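Local coordinates for protein malonate decarboxylase subunit alpha (Acinetobacter baumannii ATCC 17978, PDB 6MPR) that probably transfers the acyl carrier protein from its acetyl thioester to malonate, as the alpha subunit of the malonate decarboxylase complex, at residues Arg149-Leu154 and Ile185-Phe190; Thr473-Glu478 and Ala498-Val503; Asn297-Pro302 and Gln354-Tyr359; Gln69-Phe74 and Ser100-Leu105; Met252-Ile257 and Leu288-Lys293. All coordinates share one frame; numbering follows the deposited sequence.

Contact 1. Residues Arg149-Leu154 and Ile185-Phe190; sequences RLVVDL and IEPAAF
P187 meets L150 and V151 with its ring alone, and the apolar part of the contact follows from that. Its CG lies 3.6 Å from L150 CB and 3.9 Å from V151 CG1, so one ring corner touches both neighbours. In V151 the methyl turned to the proline is CG1, which stands anti to the carbonyl carbon (chi1 -61°). The helix is kinked here, since the proline nitrogen cannot bond back to the preceding turn.

The contact also buries a carbonyl: L150 O packs 3.4 Å from P187 CB and has no hydrogen-bonding partner in the model.

Within 149-154, ionic and backbone bonds fix the loop. R149 grips D153 side-on, NE to OD1 at 3.0 Å and NH2 to OD2 at 2.9 Å, while L154 CD1 packs over one face of the guanidinium. R149 O accepts from V152 N, closing a type I turn, and from L154 N, the two donors arriving from opposite faces of its plane.

Around the pair, L150 rests on I93 of strand 90-94, while I185 and A188 of helix 181-189 press on strands 158-163 and 194-199; beyond V151 lies H319 of the second subunit.

Contact 2. Residues Thr473-Glu478 and Ala498-Val503; sequences THLLTE and AAVAGV
Strand 474-477 runs in the mixed sheet between the parallel strand 429-433 and the antiparallel strand 480-482, and the chain leaving helix 490-499 docks against it. The docking rests on two residues on the same face of the strand, L475 and T477, whose side chains both point at V500, whereas L476 between them turns to the other face and packs on helix 244-261.

T477 supplies the polar link. Its OG1 donates to V500 O over 2.7 Å, in the carbonyl plane and on a lone pair, with a C=O...O angle of 140°. The hydroxyl can do this because it stands between the backbone N and the carbonyl carbon (chi1 75°), which leaves CG2 beside the N. That methyl also lies over the same partner, 3.3 Å from V500 O and 4.0 Å from V500 CG2.

The apolar link is a methyl pair. L475 sends CG away from its own N (chi1 179°), and its CD2 comes to 3.9 Å from V500 CG2, the two side chains sliding past each other in opposite directions. F445 packs on both L475 and T477, and V524 of strand 524-525 packs on V500.

T477 OG1 also accepts from E479 N, two residues on. One buried hydroxyl thus donates to V500 O and accepts from the backbone N-H of E479, so the pair of bonds probably fixes the rotation of the threonine as well as the place of V500 against the strand.

Contact 3. Residues Asn297-Pro302 and Gln354-Tyr359; sequences NWTLNP and QLAGQY
A356, the first residue of helix segment 354-359 to touch the strand, places its CB 3.8 Å from T299 CG2. This is methyl against methyl, with T299 reaching out from strand 297-299. A356 also packs on V151 of the second subunit. G357 comes next and brings the backbones closest, its CA lying 6.1 Å from the CA of T299. Here T299 packs directly on the backbone of G357: T299 CG2 is 4.1 Å from G357 N, and T299 OG1 is 4.0 Å from G357 CA, a packing distance.

The two branches divide this work because OG1 stands between the backbone N and the carbonyl carbon of T299 (chi1 56°), with CG2 beside the N. Farther along, within the same helix, Q358 OE1 lies above the Y359 ring, offset toward its rim. Both residues turn from the strand to the second subunit: Q358 OE1 bonds NE2 of Q358 there, and Y359 OH bonds N393 OD1 there.

Strand 297-299 lies between the parallel strands 317-319 and 265-268, so a helix laid closely on a sheet through small residues, while other parts of the same helix meet the second subunit, is the layered alpha/beta packing consistent with a Rossmann-like clan.

Contact 4. Residues Gln69-Phe74 and Ser100-Leu105; sequences QKQADF and SEHLDL
E101 OE1 is held by two groups, a salt bridge from R99 NE and a hydrogen bond with S76 OG, and it leans over D73 without bonding to it, 3.8 Å from D73 O and 4.0 Å from D73 CB. The glutamate gets there by a fold in its chain, with CG between the backbone N and the carbonyl carbon (chi1 71°) and a bend at chi2. D73 sends its carboxylate elsewhere: OD1 takes the N-H of Y230, and OD2 pairs with R77. The like charges stay 5.6 Å apart between D73 OD2 and E101 OE1, and the two arginines probably make that proximity tolerable.

The second touch is a ring edge. H102 CE1 points at Q71 OE1 over 3.5 Å, with the oxygen in the ring plane and the amide turned 54° from it. The other atom of the same amide, NE2, bonds N67 O and also donates to Q69 O at 3.0 Å from well above that carbonyl plane.

A72 is the N-cap of helix 73-79 and the centre of an inverse gamma turn. Helices 73-79 and 100-107 follow the parallel neighbours 61-64 and 90-94, so the start of helix 73-79 and the loop before it meet the beginning of helix 100-107, as in the beta-alpha-beta succession of a parallel alpha/beta sheet.

Contact 5. Residues Met252-Ile257 and Leu288-Lys293; sequences MAIRGI and LGLKGK
R255 and L288 bring the backbones nearest, with their CA atoms 8.4 Å apart, while I254 and L290 stand 9.4 Å apart at CA. Segment 252-257 is helical, with a wider pi-type turn over 254-257; segment 288-293 is the irregular exit from helix 272-287, where G289 takes positive phi (73°) in a Schellman motif. Within that exit, K293 NZ reaches back to G289 O at 2.9 Å.

The leucines on both sides of G289 carry the contact. I254 offers CG2, the branch anti to its backbone N, and this methyl sits 3.9 Å from L290 CD1 and 4.2 Å from L288 CD1, so both leucines meet it from the same side. R255 adds its aliphatic part, with CD 4.0 Å from L288 CD1. Its chain bends at chi2 (85°), which carries the guanidinium past the leucine, so that NH1 lies 3.7 Å from L288 CD2, met obliquely. The charge itself is answered by E259, one turn on in the same helix, which pairs with NH1.

I254 also packs on I280 and L281, and R255 on Y284, all of helix 272-287. The whole is typical of two packed helices, one capped by a Schellman turn whose leucines extend the apolar seam past the helix end.

In the fold
Contacts 1 to 4 are buried, whereas contact 5 is only partly so and mixes aliphatic packing with a charged arginine near the surface. Contacts 2 and 3 serve the same mixed sheet, the first tied by a hydroxyl-carbonyl bond, the second by methyl and glycine packing alone. Contacts 1 and 4 belong with the parallel sheet, one hydrophobic and one rich in charge. Contacts 1 and 3 also meet the second subunit. Contacts 2 and 5 touch, since helix 244-261 covers the strand of contact 2. In the conformer given, N301 ND2 probably bonds Q69 OE1 (3.0 Å), linking contacts 3 and 4.

Contact 1. Residues Arg149-Leu154 and Ile185-Phe190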
# COMPACT_ATOMS: atom_id res chain seq x y z
N ARG A 149 3.13 8.97 4.48
CA ARG A 149 3.68 9.86 5.49
C ARG A 149 2.72 10.98 5.86
O ARG A 149 2.91 11.61 6.91
CB ARG A 149 5.00 10.46 4.98
CG ARG A 149 6.07 9.39 4.81
CD ARG A 149 7.42 10.01 4.56
NE ARG A 149 7.95 10.67 5.75
CZ ARG A 149 9.05 11.42 5.76
NH1 ARG A 149 9.72 11.64 4.64
NH2 ARG A 149 9.47 11.97 6.89
N LEU A 150 1.69 11.21 5.05
CA LEU A 150 0.70 12.26 5.33
C LEU A 150 -0.15 11.98 6.57
O LEU A 150 -0.86 12.90 7.01
CB LEU A 150 -0.22 12.45 4.11
CG LEU A 150 0.47 12.78 2.78
CD1 LEU A 150 -0.59 12.94 1.69
CD2 LEU A 150 1.32 14.03 2.88
N VAL A 151 -0.13 10.77 7.13
CA VAL A 151 -0.84 10.52 8.39
C VAL A 151 0.13 10.20 9.52
O VAL A 151 -0.30 9.79 10.61
CB VAL A 151 -1.92 9.42 8.25
CG1 VAL A 151 -2.99 9.86 7.21
CG2 VAL A 151 -1.30 8.07 7.90
N VAL A 152 1.43 10.42 9.31
CA VAL A 152 2.42 10.08 10.34
C VAL A 152 3.28 11.31 10.64
O VAL A 152 3.03 12.00 11.63
CB VAL A 152 3.29 8.88 9.92
CG1 VAL A 152 4.37 8.61 10.99
CG2 VAL A 152 2.43 7.64 9.72
N ASP A 153 4.28 11.60 9.80
CA ASP A 153 5.22 12.68 10.09
C ASP A 153 5.26 13.78 9.04
O ASP A 153 6.07 14.70 9.17
CB ASP A 153 6.65 12.13 10.31
CG ASP A 153 7.13 11.25 9.17
OD1 ASP A 153 6.37 11.09 8.21
OD2 ASP A 153 8.28 10.72 9.25
N LEU A 154 4.41 13.72 8.01
CA LEU A 154 4.24 14.80 7.05
C LEU A 154 2.77 15.19 6.96
O LEU A 154 2.20 15.31 5.88
CB LEU A 154 4.76 14.42 5.66
CG LEU A 154 6.27 14.21 5.51
CD1 LEU A 154 6.66 13.80 4.08
CD2 LEU A 154 6.98 15.49 5.94
N ILE A 185 -5.97 14.45 -0.16
CA ILE A 185 -6.92 15.33 0.53
C ILE A 185 -7.32 14.77 1.88
O ILE A 185 -7.40 15.52 2.86
CB ILE A 185 -8.14 15.57 -0.37
CG1 ILE A 185 -7.73 16.43 -1.57
CG2 ILE A 185 -9.27 16.24 0.42
CD1 ILE A 185 -8.82 16.57 -2.63
N GLU A 186 -7.61 13.46 1.97
CA GLU A 186 -8.14 12.92 3.22
C GLU A 186 -7.28 13.25 4.43
O GLU A 186 -7.85 13.66 5.45
CB GLU A 186 -8.35 11.40 3.10
CG GLU A 186 -8.75 10.78 4.43
CD GLU A 186 -9.24 9.35 4.31
OE1 GLU A 186 -9.54 8.90 3.17
OE2 GLU A 186 -9.35 8.69 5.38
N PRO A 187 -5.95 13.12 4.41
CA PRO A 187 -5.18 13.45 5.63
C PRO A 187 -5.39 14.87 6.13
O PRO A 187 -5.45 15.09 7.35
CB PRO A 187 -3.72 13.22 5.18
CG PRO A 187 -3.84 12.10 4.17
CD PRO A 187 -5.10 12.48 3.39
N ALA A 188 -5.53 15.84 5.23
CA ALA A 188 -5.78 17.22 5.62
C ALA A 188 -7.22 17.44 6.06
O ALA A 188 -7.48 18.18 7.01
CB ALA A 188 -5.47 18.16 4.45
N ALA A 189 -8.15 16.82 5.35
CA ALA A 189 -9.56 17.02 5.65
C ALA A 189 -9.89 16.55 7.06
O ALA A 189 -10.83 17.06 7.68
CB ALA A 189 -10.42 16.28 4.62
N PHE A 190 -9.13 15.60 7.60
CA PHE A 190 -9.41 15.06 8.92
C PHE A 190 -8.36 15.44 9.96
O PHE A 190 -8.23 14.77 10.98
CB PHE A 190 -9.62 13.55 8.81
CG PHE A 190 -10.86 13.21 8.04
CD1 PHE A 190 -10.83 13.07 6.66
CD2 PHE A 190 -12.08 13.12 8.68
CE1 PHE A 190 -11.99 12.81 5.94
CE2 PHE A 190 -13.25 12.86 7.97
CZ PHE A 190 -13.20 12.71 6.60

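Contact 2. Residues Thr473-Glu478 and Ala498-Val503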
# COMPACT_ATOMS: atom_id res chain seq x y z
N THR A 473 14.57 -10.05 -10.56
CA THR A 473 14.53 -11.48 -10.89
C THR A 473 14.98 -11.76 -12.32
O THR A 473 15.49 -12.86 -12.60
CB THR A 473 13.12 -12.03 -10.68
OG1 THR A 473 12.17 -11.33 -11.51
CG2 THR A 473 12.71 -11.91 -9.22
N HIS A 474 14.82 -10.80 -13.24
CA HIS A 474 15.13 -11.00 -14.65
C HIS A 474 15.79 -9.75 -15.21
O HIS A 474 15.24 -8.66 -15.08
CB HIS A 474 13.86 -11.28 -15.47
CG HIS A 474 13.15 -12.54 -15.10
ND1 HIS A 474 12.40 -12.66 -13.95
CD2 HIS A 474 13.07 -13.74 -15.73
CE1 HIS A 474 11.86 -13.87 -13.90
NE2 HIS A 474 12.27 -14.55 -14.96
N LEU A 475 16.94 -9.92 -15.89
CA LEU A 475 17.57 -8.86 -16.68
C LEU A 475 17.42 -9.20 -18.16
O LEU A 475 17.91 -10.23 -18.61
CB LEU A 475 19.05 -8.71 -16.33
CG LEU A 475 19.83 -7.65 -17.10
CD1 LEU A 475 19.23 -6.24 -16.89
CD2 LEU A 475 21.28 -7.66 -16.67
N LEU A 476 16.76 -8.32 -18.92
CA LEU A 476 16.46 -8.55 -20.33
C LEU A 476 17.07 -7.44 -21.16
O LEU A 476 16.71 -6.27 -20.99
CB LEU A 476 14.95 -8.62 -20.54
CG LEU A 476 14.44 -8.50 -21.96
CD1 LEU A 476 15.04 -9.59 -22.82
CD2 LEU A 476 12.91 -8.57 -21.96
N THR A 477 17.99 -7.79 -22.07
CA THR A 477 18.60 -6.84 -23.00
C THR A 477 18.39 -7.33 -24.42
O THR A 477 17.81 -8.40 -24.65
CB THR A 477 20.11 -6.66 -22.75
OG1 THR A 477 20.81 -7.81 -23.24
CG2 THR A 477 20.41 -6.48 -21.27
N GLU A 478 18.90 -6.57 -25.39
CA GLU A 478 18.85 -7.04 -26.77
C GLU A 478 19.74 -8.26 -26.99
O GLU A 478 19.64 -8.91 -28.03
CB GLU A 478 19.20 -5.90 -27.73
CG GLU A 478 20.69 -5.59 -27.92
CD GLU A 478 21.26 -4.65 -26.88
OE1 GLU A 478 20.61 -4.42 -25.83
OE2 GLU A 478 22.39 -4.14 -27.10
N ALA A 498 26.96 -9.97 -16.99
CA ALA A 498 27.98 -9.73 -18.01
C ALA A 498 27.64 -10.42 -19.33
O ALA A 498 27.96 -9.89 -20.40
CB ALA A 498 29.34 -10.20 -17.50
N ALA A 499 26.97 -11.59 -19.28
CA ALA A 499 26.67 -12.34 -20.49
C ALA A 499 25.67 -11.63 -21.41
O ALA A 499 25.66 -11.89 -22.62
CB ALA A 499 26.11 -13.72 -20.12
N VAL A 500 24.82 -10.76 -20.88
CA VAL A 500 23.83 -10.06 -21.69
C VAL A 500 24.12 -8.57 -21.76
O VAL A 500 23.27 -7.79 -22.17
CB VAL A 500 22.40 -10.33 -21.19
CG1 VAL A 500 22.11 -11.82 -21.16
CG2 VAL A 500 22.17 -9.72 -19.80
N ALA A 501 25.34 -8.14 -21.43
CA ALA A 501 25.65 -6.72 -21.38
C ALA A 501 26.35 -6.20 -22.63
O ALA A 501 26.79 -5.05 -22.64
CB ALA A 501 26.47 -6.41 -20.13
N GLY A 502 26.45 -7.00 -23.69
CA GLY A 502 26.97 -6.48 -24.95
C GLY A 502 28.42 -6.03 -24.84
O GLY A 502 29.25 -6.69 -24.21
N VAL A 503 28.75 -4.91 -25.48
CA VAL A 503 30.12 -4.41 -25.49
C VAL A 503 30.30 -3.22 -24.55
O VAL A 503 31.25 -2.45 -24.70
CB VAL A 503 30.61 -4.08 -26.91
CG1 VAL A 503 30.61 -5.33 -27.79
CG2 VAL A 503 29.77 -2.98 -27.54

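Contact 3. Residues Asn297-Pro302 and Gln354-Tyr359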
# COMPACT_ATOMS: atom_id res chain seq x y z
N ASN A 297 -4.78 -9.57 -16.45
CA ASN A 297 -5.21 -8.53 -15.52
C ASN A 297 -4.09 -7.52 -15.33
O ASN A 297 -2.96 -7.89 -15.01
CB ASN A 297 -5.61 -9.16 -14.19
CG ASN A 297 -6.61 -10.27 -14.38
OD1 ASN A 297 -7.74 -10.03 -14.81
ND2 ASN A 297 -6.20 -11.50 -14.07
N TRP A 298 -4.40 -6.24 -15.51
CA TRP A 298 -3.37 -5.22 -15.57
C TRP A 298 -3.60 -4.12 -14.53
O TRP A 298 -4.73 -3.75 -14.21
CB TRP A 298 -3.34 -4.58 -16.96
CG TRP A 298 -3.01 -5.54 -18.09
CD1 TRP A 298 -3.79 -6.57 -18.56
CD2 TRP A 298 -1.85 -5.50 -18.91
NE1 TRP A 298 -3.16 -7.19 -19.61
CE2 TRP A 298 -1.97 -6.55 -19.86
CE3 TRP A 298 -0.71 -4.69 -18.93
CZ2 TRP A 298 -0.99 -6.79 -20.82
CZ3 TRP A 298 0.26 -4.94 -19.89
CH2 TRP A 298 0.11 -5.99 -20.83
N THR A 299 -2.49 -3.60 -14.01
CA THR A 299 -2.45 -2.30 -13.36
C THR A 299 -1.69 -1.39 -14.30
O THR A 299 -0.47 -1.54 -14.48
CB THR A 299 -1.79 -2.36 -11.98
OG1 THR A 299 -0.47 -2.91 -12.12
CG2 THR A 299 -2.60 -3.23 -11.04
N LEU A 300 -2.40 -0.46 -14.93
CA LEU A 300 -1.84 0.27 -16.07
C LEU A 300 -2.73 1.46 -16.39
O LEU A 300 -3.95 1.39 -16.22
CB LEU A 300 -1.75 -0.65 -17.30
CG LEU A 300 -0.77 -0.23 -18.40
CD1 LEU A 300 0.64 -0.69 -18.01
CD2 LEU A 300 -1.19 -0.83 -19.71
N ASN A 301 -2.14 2.55 -16.89
CA ASN A 301 -2.98 3.58 -17.47
C ASN A 301 -3.53 3.08 -18.81
O ASN A 301 -3.13 2.02 -19.31
CB ASN A 301 -2.20 4.89 -17.61
CG ASN A 301 -2.22 5.69 -16.33
OD1 ASN A 301 -2.65 5.20 -15.28
ND2 ASN A 301 -1.75 6.93 -16.39
N PRO A 302 -4.51 3.79 -19.40
CA PRO A 302 -5.05 3.30 -20.68
C PRO A 302 -4.13 3.58 -21.86
O PRO A 302 -4.31 4.51 -22.66
CB PRO A 302 -6.38 4.05 -20.81
CG PRO A 302 -6.62 4.71 -19.48
CD PRO A 302 -5.27 4.97 -18.94
N GLN A 354 -1.32 1.59 -7.39
CA GLN A 354 0.04 1.31 -6.93
C GLN A 354 0.05 0.21 -5.88
O GLN A 354 0.93 -0.66 -5.89
CB GLN A 354 0.68 2.57 -6.38
CG GLN A 354 1.19 3.54 -7.43
CD GLN A 354 2.48 3.07 -8.06
OE1 GLN A 354 3.32 2.45 -7.39
NE2 GLN A 354 2.66 3.35 -9.34
N LEU A 355 -0.92 0.23 -4.95
CA LEU A 355 -1.01 -0.85 -3.97
C LEU A 355 -1.19 -2.21 -4.65
O LEU A 355 -0.52 -3.19 -4.30
CB LEU A 355 -2.17 -0.59 -3.01
CG LEU A 355 -2.12 -1.40 -1.71
CD1 LEU A 355 -0.81 -1.15 -0.96
CD2 LEU A 355 -3.33 -1.07 -0.85
N ALA A 356 -2.10 -2.29 -5.63
CA ALA A 356 -2.25 -3.54 -6.37
C ALA A 356 -0.98 -3.90 -7.12
O ALA A 356 -0.62 -5.07 -7.21
CB ALA A 356 -3.43 -3.46 -7.34
N GLY A 357 -0.29 -2.89 -7.66
CA GLY A 357 0.96 -3.16 -8.34
C GLY A 357 1.99 -3.79 -7.44
O GLY A 357 2.85 -4.55 -7.90
N GLN A 358 1.95 -3.47 -6.15
CA GLN A 358 2.86 -4.11 -5.20
C GLN A 358 2.38 -5.51 -4.81
O GLN A 358 3.13 -6.49 -4.88
CB GLN A 358 3.00 -3.26 -3.93
CG GLN A 358 3.75 -4.05 -2.85
CD GLN A 358 3.79 -3.38 -1.49
OE1 GLN A 358 4.23 -3.99 -0.52
NE2 GLN A 358 3.35 -2.13 -1.42
N TYR A 359 1.13 -5.62 -4.36
CA TYR A 359 0.68 -6.80 -3.64
C TYR A 359 -0.09 -7.80 -4.49
O TYR A 359 -0.20 -8.96 -4.09
CB TYR A 359 -0.24 -6.39 -2.48
CG TYR A 359 0.43 -6.26 -1.15
CD1 TYR A 359 1.04 -7.35 -0.55
CD2 TYR A 359 0.42 -5.06 -0.47
CE1 TYR A 359 1.64 -7.23 0.69
CE2 TYR A 359 1.00 -4.94 0.77
CZ TYR A 359 1.61 -6.03 1.34
OH TYR A 359 2.19 -5.91 2.58

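Contact 4. Residues Gln69-Phe74 and Ser100-Leu105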
# COMPACT_ATOMS: atom_id res chain seq x y z
N GLN A 69 0.23 13.23 -13.67
CA GLN A 69 -0.34 13.79 -14.89
C GLN A 69 -1.08 15.10 -14.62
O GLN A 69 -0.62 16.16 -15.04
CB GLN A 69 -1.27 12.75 -15.54
CG GLN A 69 -0.58 11.43 -15.85
CD GLN A 69 -1.57 10.27 -15.93
OE1 GLN A 69 -1.74 9.53 -14.96
NE2 GLN A 69 -2.21 10.11 -17.07
N LYS A 70 -2.20 15.06 -13.90
CA LYS A 70 -2.99 16.27 -13.63
C LYS A 70 -2.20 17.26 -12.78
O LYS A 70 -1.63 16.89 -11.75
CB LYS A 70 -4.28 15.88 -12.90
CG LYS A 70 -5.04 17.04 -12.29
CD LYS A 70 -6.35 16.54 -11.69
CE LYS A 70 -6.14 15.80 -10.39
NZ LYS A 70 -7.42 15.23 -9.83
N GLN A 71 -2.18 18.53 -13.21
CA GLN A 71 -1.51 19.61 -12.48
C GLN A 71 -2.52 20.67 -12.10
O GLN A 71 -3.26 21.18 -12.96
CB GLN A 71 -0.39 20.29 -13.30
CG GLN A 71 0.63 19.34 -13.95
CD GLN A 71 1.37 18.52 -12.91
OE1 GLN A 71 1.82 19.06 -11.88
NE2 GLN A 71 1.50 17.22 -13.16
N ALA A 72 -2.54 21.03 -10.82
CA ALA A 72 -3.32 22.18 -10.37
C ALA A 72 -2.54 23.44 -10.72
O ALA A 72 -2.01 24.16 -9.87
CB ALA A 72 -3.60 22.07 -8.88
N ASP A 73 -2.43 23.70 -12.02
CA ASP A 73 -1.46 24.71 -12.46
C ASP A 73 -1.92 26.13 -12.21
O ASP A 73 -1.09 27.03 -12.07
CB ASP A 73 -1.11 24.51 -13.94
CG ASP A 73 -2.26 24.81 -14.87
OD1 ASP A 73 -3.28 24.08 -14.85
OD2 ASP A 73 -2.15 25.80 -15.62
N PHE A 74 -3.24 26.37 -12.13
CA PHE A 74 -3.70 27.68 -11.69
C PHE A 74 -3.28 27.95 -10.26
O PHE A 74 -2.78 29.04 -9.94
CB PHE A 74 -5.22 27.76 -11.85
CG PHE A 74 -5.83 29.03 -11.34
CD1 PHE A 74 -5.51 30.25 -11.93
CD2 PHE A 74 -6.74 29.00 -10.31
CE1 PHE A 74 -6.10 31.43 -11.47
CE2 PHE A 74 -7.32 30.17 -9.84
CZ PHE A 74 -7.00 31.38 -10.43
N SER A 100 7.35 24.45 -14.28
CA SER A 100 8.41 25.41 -13.99
C SER A 100 8.13 26.21 -12.72
O SER A 100 9.04 26.49 -11.94
CB SER A 100 8.59 26.36 -15.18
OG SER A 100 7.42 27.11 -15.41
N GLU A 101 6.87 26.62 -12.50
CA GLU A 101 6.59 27.41 -11.31
C GLU A 101 6.77 26.61 -10.02
O GLU A 101 6.93 27.21 -8.96
CB GLU A 101 5.18 28.02 -11.39
CG GLU A 101 4.00 27.04 -11.22
CD GLU A 101 3.54 26.43 -12.54
OE1 GLU A 101 2.48 25.74 -12.54
OE2 GLU A 101 4.22 26.65 -13.57
N HIS A 102 6.77 25.27 -10.09
CA HIS A 102 7.07 24.49 -8.88
C HIS A 102 8.44 24.85 -8.35
O HIS A 102 8.61 25.12 -7.16
CB HIS A 102 7.01 23.00 -9.17
CG HIS A 102 5.66 22.51 -9.54
ND1 HIS A 102 5.45 21.27 -10.11
CD2 HIS A 102 4.44 23.07 -9.42
CE1 HIS A 102 4.16 21.10 -10.34
NE2 HIS A 102 3.52 22.18 -9.92
N LEU A 103 9.44 24.87 -9.23
CA LEU A 103 10.78 25.20 -8.79
C LEU A 103 10.95 26.70 -8.60
O LEU A 103 11.78 27.11 -7.78
CB LEU A 103 11.79 24.60 -9.77
CG LEU A 103 11.70 23.07 -9.76
CD1 LEU A 103 12.67 22.42 -10.73
CD2 LEU A 103 11.91 22.51 -8.36
N ASP A 104 10.16 27.53 -9.30
CA ASP A 104 10.19 28.97 -9.05
C ASP A 104 9.88 29.30 -7.59
O ASP A 104 10.38 30.30 -7.06
CB ASP A 104 9.21 29.70 -9.97
CG ASP A 104 9.56 29.59 -11.46
OD1 ASP A 104 10.66 29.11 -11.82
OD2 ASP A 104 8.71 30.00 -12.28
N LEU A 105 9.07 28.47 -6.92
CA LEU A 105 8.78 28.71 -5.50
C LEU A 105 10.04 28.77 -4.66
O LEU A 105 10.13 29.56 -3.70
CB LEU A 105 7.86 27.62 -4.95
CG LEU A 105 6.47 27.52 -5.56
CD1 LEU A 105 5.80 26.22 -5.13
CD2 LEU A 105 5.63 28.75 -5.17

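Contact 5. Residues Met252-Ile257 and Leu288-Lys293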
# COMPACT_ATOMS: atom_id res chain seq x y z
N MET A 252 11.37 -11.85 -26.64
CA MET A 252 12.03 -12.59 -25.56
C MET A 252 11.29 -12.43 -24.23
O MET A 252 11.22 -13.38 -23.45
CB MET A 252 13.48 -12.13 -25.45
CG MET A 252 14.30 -12.54 -26.67
SD MET A 252 16.08 -12.38 -26.39
CE MET A 252 16.29 -10.61 -26.47
N ALA A 253 10.75 -11.23 -23.95
CA ALA A 253 9.93 -11.07 -22.75
C ALA A 253 8.73 -12.01 -22.76
O ALA A 253 8.40 -12.61 -21.74
CB ALA A 253 9.47 -9.61 -22.61
N ILE A 254 8.05 -12.13 -23.90
CA ILE A 254 6.82 -12.92 -23.94
C ILE A 254 7.14 -14.40 -23.81
O ILE A 254 6.50 -15.13 -23.04
CB ILE A 254 6.05 -12.63 -25.23
CG1 ILE A 254 5.51 -11.21 -25.19
CG2 ILE A 254 4.94 -13.68 -25.43
CD1 ILE A 254 4.93 -10.68 -26.49
N ARG A 255 8.11 -14.87 -24.59
CA ARG A 255 8.46 -16.28 -24.61
C ARG A 255 9.28 -16.67 -23.38
O ARG A 255 8.98 -17.66 -22.71
CB ARG A 255 9.23 -16.55 -25.90
CG ARG A 255 9.68 -17.97 -26.11
CD ARG A 255 8.59 -18.81 -26.74
NE ARG A 255 9.09 -20.14 -27.06
CZ ARG A 255 8.32 -21.20 -27.25
NH1 ARG A 255 7.00 -21.10 -27.15
NH2 ARG A 255 8.87 -22.38 -27.55
N GLY A 256 10.30 -15.88 -23.05
CA GLY A 256 11.23 -16.24 -22.01
C GLY A 256 10.85 -15.83 -20.60
O GLY A 256 11.53 -16.26 -19.66
N ILE A 257 9.82 -15.00 -20.42
CA ILE A 257 9.40 -14.59 -19.09
C ILE A 257 7.90 -14.84 -18.88
O ILE A 257 7.51 -15.57 -17.96
CB ILE A 257 9.74 -13.11 -18.83
CG1 ILE A 257 11.23 -12.83 -19.12
CG2 ILE A 257 9.42 -12.76 -17.37
CD1 ILE A 257 11.66 -11.38 -18.83
N LEU A 288 1.93 -18.17 -30.63
CA LEU A 288 2.34 -19.09 -29.57
C LEU A 288 1.15 -19.73 -28.85
O LEU A 288 1.36 -20.53 -27.94
CB LEU A 288 3.23 -18.36 -28.55
CG LEU A 288 4.54 -17.77 -29.09
CD1 LEU A 288 5.26 -16.97 -28.01
CD2 LEU A 288 5.45 -18.86 -29.65
N GLY A 289 -0.08 -19.37 -29.24
CA GLY A 289 -1.27 -19.93 -28.63
C GLY A 289 -1.55 -19.44 -27.23
O GLY A 289 -2.18 -20.15 -26.44
N LEU A 290 -1.13 -18.22 -26.90
CA LEU A 290 -1.11 -17.76 -25.51
C LEU A 290 -2.30 -16.91 -25.10
O LEU A 290 -2.34 -16.45 -23.95
CB LEU A 290 0.19 -16.99 -25.24
CG LEU A 290 1.49 -17.80 -25.35
CD1 LEU A 290 2.72 -16.89 -25.18
CD2 LEU A 290 1.50 -18.94 -24.34
N LYS A 291 -3.28 -16.67 -25.98
CA LYS A 291 -4.38 -15.78 -25.59
C LYS A 291 -5.17 -16.40 -24.44
O LYS A 291 -5.52 -17.58 -24.48
CB LYS A 291 -5.32 -15.50 -26.77
CG LYS A 291 -6.48 -14.58 -26.38
CD LYS A 291 -7.54 -14.48 -27.47
CE LYS A 291 -6.96 -13.94 -28.77
NZ LYS A 291 -7.97 -13.89 -29.86
N GLY A 292 -5.44 -15.59 -23.42
CA GLY A 292 -6.11 -16.06 -22.24
C GLY A 292 -5.24 -16.85 -21.27
O GLY A 292 -5.72 -17.18 -20.18
N LYS A 293 -3.99 -17.14 -21.63
CA LYS A 293 -3.08 -17.88 -20.76
C LYS A 293 -2.08 -16.99 -20.05
O LYS A 293 -1.43 -17.46 -19.11
CB LYS A 293 -2.29 -18.92 -21.56
CG LYS A 293 -3.18 -19.95 -22.23
CD LYS A 293 -2.35 -20.98 -22.98
CE LYS A 293 -3.24 -21.81 -23.88
NZ LYS A 293 -2.41 -22.55 -24.87